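Local structure of 3-hydroxyisobutyryl-CoA hydrolase (4HDT) at residues N8-G18 with T23-M37. The protein probably hydrolyses 3-hydroxyisobutyryl-CoA to 3-hydroxyisobutyrate and CoA, as a member of the crotonase-like enoyl-CoA hydratase/isomerase family. Residues are numbered along the deposited sequence; the frame is centred on the assembly and turned at random.
With ZN (zinc ion), chain D; ACT (acetate ion), chain H.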
ATOM      1  N   ASN A   8       5.480 -18.576  18.229  1.00 31.37           N
ATOM      2  CA  ASN A   8       4.529 -18.348  17.104  1.00 29.36           C
ATOM      3  C   ASN A   8       5.279 -18.248  15.783  1.00 27.78           C
ATOM      4  O   ASN A   8       6.357 -17.640  15.722  1.00 30.23           O
ATOM      5  CB  ASN A   8       3.723 -17.055  17.299  1.00 29.26           C
ATOM      6  CG  ASN A   8       2.527 -16.953  16.354  1.00 28.46           C
ATOM      7  OD1 ASN A   8       1.543 -17.700  16.488  1.00 29.07           O
ATOM      8  ND2 ASN A   8       2.600 -16.022  15.398  1.00 25.48           N
ATOM      9  N   GLU A   9       4.722 -18.853  14.746  1.00 23.94           N
ATOM     10  CA  GLU A   9       5.251 -18.681  13.413  1.00 21.54           C
ATOM     11  C   GLU A   9       4.502 -17.501  12.807  1.00 18.80           C
ATOM     12  O   GLU A   9       3.314 -17.623  12.527  1.00 18.28           O
ATOM     13  CB  GLU A   9       4.983 -19.908  12.542  1.00 22.96           C
ATOM     14  CG  GLU A   9       5.731 -21.157  12.962  1.00 24.20           C
ATOM     15  CD  GLU A   9       7.202 -21.108  12.613  1.00 25.26           C
ATOM     16  OE1 GLU A   9       7.604 -20.206  11.875  1.00 25.88           O
ATOM     17  OE2 GLU A   9       7.943 -21.988  13.100  1.00 26.46           O
ATOM     18  N   ASP A  10       5.189 -16.390  12.614  1.00 16.63           N
ATOM     19  CA  ASP A  10       4.497 -15.157  12.164  1.00 15.12           C
ATOM     20  C   ASP A  10       4.024 -15.214  10.720  1.00 14.50           C
ATOM     21  O   ASP A  10       3.182 -14.371  10.287  1.00 13.33           O
ATOM     22  CB  ASP A  10       5.350 -13.928  12.411  1.00 14.83           C
ATOM     23  CG  ASP A  10       5.539 -13.637  13.891  1.00 15.54           C
ATOM     24  OD1 ASP A  10       4.764 -14.169  14.731  1.00 16.09           O
ATOM     25  OD2 ASP A  10       6.418 -12.821  14.221  1.00 15.68           O
ATOM     26  N   VAL A  11       4.550 -16.171   9.958  1.00 14.30           N
ATOM     27  CA  VAL A  11       3.929 -16.531   8.645  1.00 14.23           C
ATOM     28  C   VAL A  11       3.765 -18.050   8.662  1.00 15.10           C
ATOM     29  O   VAL A  11       4.766 -18.781   8.812  1.00 15.56           O
ATOM     30  CB  VAL A  11       4.790 -16.157   7.431  1.00 13.55           C
ATOM     31  CG1 VAL A  11       4.113 -16.584   6.131  1.00 13.54           C
ATOM     32  CG2 VAL A  11       5.127 -14.696   7.423  1.00 12.90           C
ATOM     33  N   LEU A  12       2.535 -18.525   8.499  1.00 15.26           N
ATOM     34  CA  LEU A  12       2.287 -19.948   8.352  1.00 16.27           C
ATOM     35  C   LEU A  12       2.460 -20.361   6.887  1.00 16.30           C
ATOM     36  O   LEU A  12       1.942 -19.712   5.982  1.00 15.64           O
ATOM     37  CB  LEU A  12       0.907 -20.355   8.897  1.00 16.86           C
ATOM     38  CG  LEU A  12       0.579 -19.973  10.332  1.00 17.57           C
ATOM     39  CD1 LEU A  12      -0.931 -20.081  10.556  1.00 18.01           C
ATOM     40  CD2 LEU A  12       1.318 -20.893  11.289  1.00 18.19           C
ATOM     41  N   VAL A  13       3.225 -21.436   6.679  1.00 17.26           N
ATOM     42  CA  VAL A  13       3.566 -21.900   5.336  1.00 17.87           C
ATOM     43  C   VAL A  13       3.153 -23.354   5.134  1.00 19.56           C
ATOM     44  O   VAL A  13       3.418 -24.215   5.995  1.00 19.64           O
ATOM     45  CB  VAL A  13       5.083 -21.784   5.074  1.00 17.76           C
ATOM     46  CG1 VAL A  13       5.453 -22.294   3.673  1.00 18.16           C
ATOM     47  CG2 VAL A  13       5.579 -20.372   5.353  1.00 17.22           C
ATOM     48  N   ASN A  14       2.519 -23.633   4.001  1.00 20.78           N
ATOM     49  CA  ASN A  14       2.216 -24.997   3.622  1.00 23.29           C
ATOM     50  C   ASN A  14       2.032 -25.043   2.111  1.00 23.34           C
ATOM     51  O   ASN A  14       1.955 -24.015   1.454  1.00 22.29           O
ATOM     52  CB  ASN A  14       0.960 -25.499   4.326  1.00 25.02           C
ATOM     53  CG  ASN A  14       0.813 -27.028   4.290  1.00 28.40           C
ATOM     54  OD1 ASN A  14       1.767 -27.784   4.000  1.00 28.65           O
ATOM     55  ND2 ASN A  14      -0.398 -27.498   4.613  1.00 30.63           N
ATOM     56  N   VAL A  15       2.034 -26.248   1.575  1.00 24.50           N
ATOM     57  CA  VAL A  15       1.668 -26.484   0.201  1.00 24.54           C
ATOM     58  C   VAL A  15       0.554 -27.519   0.213  1.00 25.78           C
ATOM     59  O   VAL A  15       0.653 -28.591   0.851  1.00 26.51           O
ATOM     60  CB  VAL A  15       2.860 -26.935  -0.652  1.00 24.67           C
ATOM     61  CG1 VAL A  15       2.446 -27.073  -2.113  1.00 24.94           C
ATOM     62  CG2 VAL A  15       4.024 -25.974  -0.510  1.00 24.52           C
ATOM     63  N   GLU A  16      -0.532 -27.173  -0.457  1.00 25.53           N
ATOM     64  CA  GLU A  16      -1.690 -28.036  -0.544  1.00 26.90           C
ATOM     65  C   GLU A  16      -2.383 -27.896  -1.905  1.00 26.22           C
ATOM     66  O   GLU A  16      -2.611 -26.780  -2.389  1.00 23.69           O
ATOM     67  CB  GLU A  16      -2.649 -27.693   0.570  1.00 29.01           C
ATOM     68  CG  GLU A  16      -3.545 -28.848   0.924  1.00 31.87           C
ATOM     69  CD  GLU A  16      -4.357 -28.584   2.158  1.00 33.40           C
ATOM     70  OE1 GLU A  16      -5.058 -27.563   2.197  1.00 34.83           O
ATOM     71  OE2 GLU A  16      -4.295 -29.416   3.080  1.00 36.84           O
ATOM     72  N   GLY A  17      -2.674 -29.028  -2.540  1.00 26.37           N
ATOM     73  CA  GLY A  17      -3.296 -29.026  -3.859  1.00 26.35           C
ATOM     74  C   GLY A  17      -2.498 -28.306  -4.908  1.00 25.25           C
ATOM     75  O   GLY A  17      -3.052 -27.725  -5.810  1.00 24.91           O
ATOM     76  N   GLY A  18      -1.180 -28.317  -4.771  1.00 24.49           N
ATOM     77  CA  GLY A  18      -0.337 -27.611  -5.692  1.00 23.96           C
ATOM     78  C   GLY A  18      -0.266 -26.110  -5.456  1.00 22.21           C
ATOM     79  O   GLY A  18       0.371 -25.410  -6.221  1.00 22.35           O
ATOM     80  N   THR A  23       0.260 -17.617   4.968  1.00 13.66           N
ATOM     81  CA  THR A  23      -0.755 -17.022   5.822  1.00 13.81           C
ATOM     82  C   THR A  23      -0.064 -16.118   6.843  1.00 13.26           C
ATOM     83  O   THR A  23       0.659 -16.564   7.725  1.00 13.15           O
ATOM     84  CB  THR A  23      -1.630 -18.090   6.509  1.00 15.10           C
ATOM     85  OG1 THR A  23      -2.122 -18.986   5.537  1.00 16.29           O
ATOM     86  CG2 THR A  23      -2.798 -17.463   7.327  1.00 15.56           C
ATOM     87  N   LEU A  24      -0.291 -14.816   6.710  1.00 12.29           N
ATOM     88  CA  LEU A  24       0.266 -13.861   7.652  1.00 12.26           C
ATOM     89  C   LEU A  24      -0.370 -14.150   9.024  1.00 12.79           C
ATOM     90  O   LEU A  24      -1.568 -14.404   9.080  1.00 13.46           O
ATOM     91  CB  LEU A  24      -0.103 -12.446   7.248  1.00 11.56           C
ATOM     92  CG  LEU A  24       0.375 -12.058   5.864  1.00 11.05           C
ATOM     93  CD1 LEU A  24      -0.012 -10.637   5.618  1.00 10.72           C
ATOM     94  CD2 LEU A  24       1.884 -12.241   5.713  1.00 11.04           C
ATOM     95  N   ASN A  25       0.431 -14.183  10.091  1.00 13.20           N
ATOM     96  CA  ASN A  25      -0.067 -14.767  11.356  1.00 13.84           C
ATOM     97  C   ASN A  25       0.399 -13.987  12.578  1.00 14.00           C
ATOM     98  O   ASN A  25       1.029 -14.541  13.481  1.00 14.36           O
ATOM     99  CB  ASN A  25       0.332 -16.251  11.447  1.00 14.47           C
ATOM    100  CG  ASN A  25      -0.280 -16.956  12.636  1.00 15.27           C
ATOM    101  OD1 ASN A  25      -1.453 -16.708  12.999  1.00 15.71           O
ATOM    102  ND2 ASN A  25       0.512 -17.793  13.294  1.00 15.93           N
ATOM    103  N   ARG A  26       0.022 -12.723  12.633  1.00 13.73           N
ATOM    104  CA  ARG A  26       0.080 -11.932  13.860  1.00 14.14           C
ATOM    105  C   ARG A  26      -1.304 -11.293  14.050  1.00 13.91           C
ATOM    106  O   ARG A  26      -1.465 -10.077  13.973  1.00 13.16           O
ATOM    107  CB  ARG A  26       1.174 -10.884  13.777  1.00 14.36           C
ATOM    108  CG  ARG A  26       2.537 -11.466  13.400  1.00 15.18           C
ATOM    109  CD  ARG A  26       3.713 -10.647  13.893  1.00 16.52           C
ATOM    110  NE  ARG A  26       3.566  -9.242  13.662  1.00 17.84           N
ATOM    111  CZ  ARG A  26       4.103  -8.272  14.394  1.00 18.37           C
ATOM    112  NH1 ARG A  26       3.878  -7.013  14.035  1.00 17.63           N
ATOM    113  NH2 ARG A  26       4.916  -8.543  15.418  1.00 20.49           N
ATOM    114  N   PRO A  27      -2.321 -12.128  14.269  1.00 14.43           N
ATOM    115  CA  PRO A  27      -3.678 -11.533  14.225  1.00 14.73           C
ATOM    116  C   PRO A  27      -3.983 -10.474  15.303  1.00 15.44           C
ATOM    117  O   PRO A  27      -4.807  -9.589  15.057  1.00 15.56           O
ATOM    118  CB  PRO A  27      -4.594 -12.741  14.354  1.00 15.40           C
ATOM    119  CG  PRO A  27      -3.766 -13.807  14.955  1.00 15.68           C
ATOM    120  CD  PRO A  27      -2.373 -13.586  14.390  1.00 15.07           C
ATOM    121  N   LYS A  28      -3.327 -10.563  16.467  1.00 16.28           N
ATOM    122  CA  LYS A  28      -3.544  -9.545  17.492  1.00 17.13           C
ATOM    123  C   LYS A  28      -3.042  -8.154  17.027  1.00 16.47           C
ATOM    124  O   LYS A  28      -3.561  -7.140  17.521  1.00 18.09           O
ATOM    125  CB  LYS A  28      -2.925  -9.958  18.822  1.00 18.65           C
ATOM    126  CG  LYS A  28      -3.630 -11.155  19.433  1.00 20.13           C
ATOM    127  CD  LYS A  28      -2.938 -11.703  20.669  1.00 21.97           C
ATOM    128  CE  LYS A  28      -3.646 -12.957  21.150  1.00 23.44           C
ATOM    129  NZ  LYS A  28      -3.201 -13.345  22.519  1.00 25.43           N
ATOM    130  N   ALA A  29      -2.129  -8.115  16.039  1.00 15.22           N
ATOM    131  CA  ALA A  29      -1.602  -6.881  15.421  1.00 14.23           C
ATOM    132  C   ALA A  29      -2.196  -6.647  13.996  1.00 13.63           C
ATOM    133  O   ALA A  29      -1.620  -5.919  13.188  1.00 13.28           O
ATOM    134  CB  ALA A  29      -0.077  -6.926  15.338  1.00 14.41           C
ATOM    135  N   ILE A  30      -3.288  -7.335  13.698  1.00 13.52           N
ATOM    136  CA  ILE A  30      -3.885  -7.338  12.361  1.00 13.17           C
ATOM    137  C   ILE A  30      -2.797  -7.624  11.338  1.00 12.32           C
ATOM    138  O   ILE A  30      -2.705  -7.031  10.255  1.00 11.51           O
ATOM    139  CB  ILE A  30      -4.725  -6.097  12.035  1.00 13.53           C
ATOM    140  CG1 ILE A  30      -5.586  -5.680  13.242  1.00 14.61           C
ATOM    141  CG2 ILE A  30      -5.618  -6.395  10.849  1.00 13.43           C
ATOM    142  CD1 ILE A  30      -6.461  -4.465  12.955  1.00 15.10           C
ATOM    143  N   ASN A  31      -1.977  -8.608  11.690  1.00 11.98           N
ATOM    144  CA  ASN A  31      -0.977  -9.150  10.787  1.00 11.78           C
ATOM    145  C   ASN A  31       0.047  -8.123  10.279  1.00 11.35           C
ATOM    146  O   ASN A  31       0.611  -8.302   9.163  1.00 10.61           O
ATOM    147  CB  ASN A  31      -1.664  -9.920   9.653  1.00 11.63           C
ATOM    148  CG  ASN A  31      -2.597 -11.000  10.165  1.00 11.98           C
ATOM    149  OD1 ASN A  31      -2.232 -11.770  11.075  1.00 12.39           O
ATOM    150  ND2 ASN A  31      -3.763 -11.154   9.520  1.00 11.62           N
ATOM    151  N   SER A  32       0.350  -7.086  11.080  1.00 11.75           N
ATOM    152  CA  SER A  32       1.368  -6.134  10.637  1.00 11.95           C
ATOM    153  C   SER A  32       2.719  -6.832  10.331  1.00 11.76           C
ATOM    154  O   SER A  32       3.098  -7.779  11.008  1.00 12.13           O
ATOM    155  CB  SER A  32       1.533  -4.951  11.573  1.00 12.52           C
ATOM    156  OG  SER A  32       1.979  -5.351  12.817  1.00 13.79           O
ATOM    157  N   LEU A  33       3.446  -6.335   9.333  1.00 11.33           N
ATOM    158  CA  LEU A  33       4.624  -7.044   8.798  1.00 11.67           C
ATOM    159  C   LEU A  33       5.880  -6.705   9.572  1.00 11.94           C
ATOM    160  O   LEU A  33       6.211  -5.525   9.768  1.00 12.64           O
ATOM    161  CB  LEU A  33       4.897  -6.656   7.338  1.00 11.75           C
ATOM    162  CG  LEU A  33       3.765  -6.882   6.382  1.00 11.69           C
ATOM    163  CD1 LEU A  33       4.219  -6.407   5.002  1.00 11.49           C
ATOM    164  CD2 LEU A  33       3.414  -8.349   6.323  1.00 12.22           C
ATOM    165  N   THR A  34       6.602  -7.748   9.928  1.00 11.70           N
ATOM    166  CA  THR A  34       7.939  -7.623  10.487  1.00 11.80           C
ATOM    167  C   THR A  34       8.956  -7.938   9.379  1.00 11.30           C
ATOM    168  O   THR A  34       8.611  -8.475   8.309  1.00 10.70           O
ATOM    169  CB  THR A  34       8.166  -8.643  11.612  1.00 12.48           C
ATOM    170  OG1 THR A  34       8.075  -9.962  11.082  1.00 12.84           O
ATOM    171  CG2 THR A  34       7.167  -8.480  12.765  1.00 12.77           C
ATOM    172  N   HIS A  35      10.211  -7.680   9.690  1.00 11.16           N
ATOM    173  CA  HIS A  35      11.255  -7.968   8.714  1.00 11.15           C
ATOM    174  C   HIS A  35      11.299  -9.478   8.498  1.00 11.41           C
ATOM    175  O   HIS A  35      11.466  -9.971   7.371  1.00 11.34           O
ATOM    176  CB  HIS A  35      12.556  -7.390   9.252  1.00 11.36           C
ATOM    177  CG  HIS A  35      13.661  -7.432   8.266  1.00 11.39           C
ATOM    178  ND1 HIS A  35      14.955  -7.097   8.584  1.00 11.88           N
ATOM    179  CD2 HIS A  35      13.655  -7.731   6.945  1.00 11.10           C
ATOM    180  CE1 HIS A  35      15.708  -7.221   7.503  1.00 11.97           C
ATOM    181  NE2 HIS A  35      14.936  -7.578   6.490  1.00 11.48           N
ATOM    182  N   GLY A  36      11.143 -10.245   9.580  1.00 11.87           N
ATOM    183  CA  GLY A  36      11.082 -11.687   9.484  1.00 12.25           C
ATOM    184  C   GLY A  36      10.001 -12.244   8.573  1.00 11.92           C
ATOM    185  O   GLY A  36      10.222 -13.185   7.801  1.00 12.42           O
ATOM    186  N   MET A  37       8.822 -11.636   8.634  1.00 11.57           N
ATOM    187  CA  MET A  37       7.726 -12.080   7.770  1.00 11.31           C
ATOM    188  C   MET A  37       8.034 -11.819   6.303  1.00 11.06           C
ATOM    189  O   MET A  37       7.743 -12.667   5.433  1.00 11.21           O
ATOM    190  CB  MET A  37       6.414 -11.379   8.187  1.00 11.02           C
ATOM    191  CG  MET A  37       5.922 -11.777   9.580  1.00 11.50           C
ATOM    192  SD  MET A  37       4.719 -10.664  10.326  1.00 11.61           S
ATOM    193  CE  MET A  37       3.248 -10.934   9.338  1.00 11.34           C
TER
HETATM  194 ZN    ZN D 402      16.105  -6.732  10.285  1.00 13.49          ZN
HETATM  195  C   ACT H 406      10.650  -4.175  10.859  1.00 23.94           C
HETATM  196  O   ACT H 406      10.651  -5.305  11.450  1.00 25.40           O
HETATM  197  OXT ACT H 406      11.706  -3.535  10.659  1.00 23.89           O
HETATM  198  CH3 ACT H 406       9.362  -3.512  10.436  1.00 22.25           C
HETATM  199  O   HOH W   1      -0.398 -19.815  15.357  1.00 34.86           O
HETATM  200  O   HOH W   2      -1.109 -16.596  16.010  1.00 39.75           O
HETATM  201  O   HOH W   3       8.444 -11.919  12.703  1.00 12.64           O
HETATM  202  O   HOH W   4       5.939 -11.109  16.385  1.00 25.43           O
HETATM  203  O   HOH W   5      -0.340 -21.137   5.303  1.00 20.86           O
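Asn25 and Asn8 interlock at the open end of an antiparallel hairpin, each amide serving a main-chain carbonyl of the other segment. Asn8 ND2 donates to Asn25 O (2.9 Å), almost in line with that carbonyl, and Asn25 ND2 donates to Glu9 O (2.9 Å). Asn25 reaches across because its CG stands anti to the backbone N (chi1 -173°). Asparagine suits both places: a short amide donates while its oxygen accepts, and one water joins the two OD1 atoms. Apolar Leu12 lies against one face of the Asn25 amide, CG 3.7 Å from ND2, while the polar edge bonds. Leu12 and Thr23 form a hydrogen-bonded pair, Val11 and Leu24 a non-hydrogen-bonded one; just beyond, Asn25 N makes a bent bond to Asp10 O (2.8 Å) from above its carbonyl plane.

On the other face, beta-branched Val11 suits its strand and presents CG2 to Met37 CB (3.6 Å). Unbranched Met37 lies along Val11 and Asp10, its CE reaching Asp10 O. Short Asp10 takes the second N-H of Asn8 ND2 on OD1 (2.9 Å), orienting that amide, and waters on OD2. Long Arg26 spans from Asp10 to Ser32, gripped side-on by NE and NH1, and to Asp72 in a salt bridge; Thr34 CG2 covers one guanidinium face. The Thr34 hydroxyl suits an N-cap: OG1 accepts from Met37 N in a capping box, beside zinc ligand His35.

Outermost strand 11-16 of this crotonase-like fold is thus joined to strand 19-24 and helix 35-49. Arg26 methylenes pack on the Asp10 carboxylate (CD to OD2, 3.5 Å), but the charged atoms do not touch; water links OD2 to NH2, probably softening their attraction.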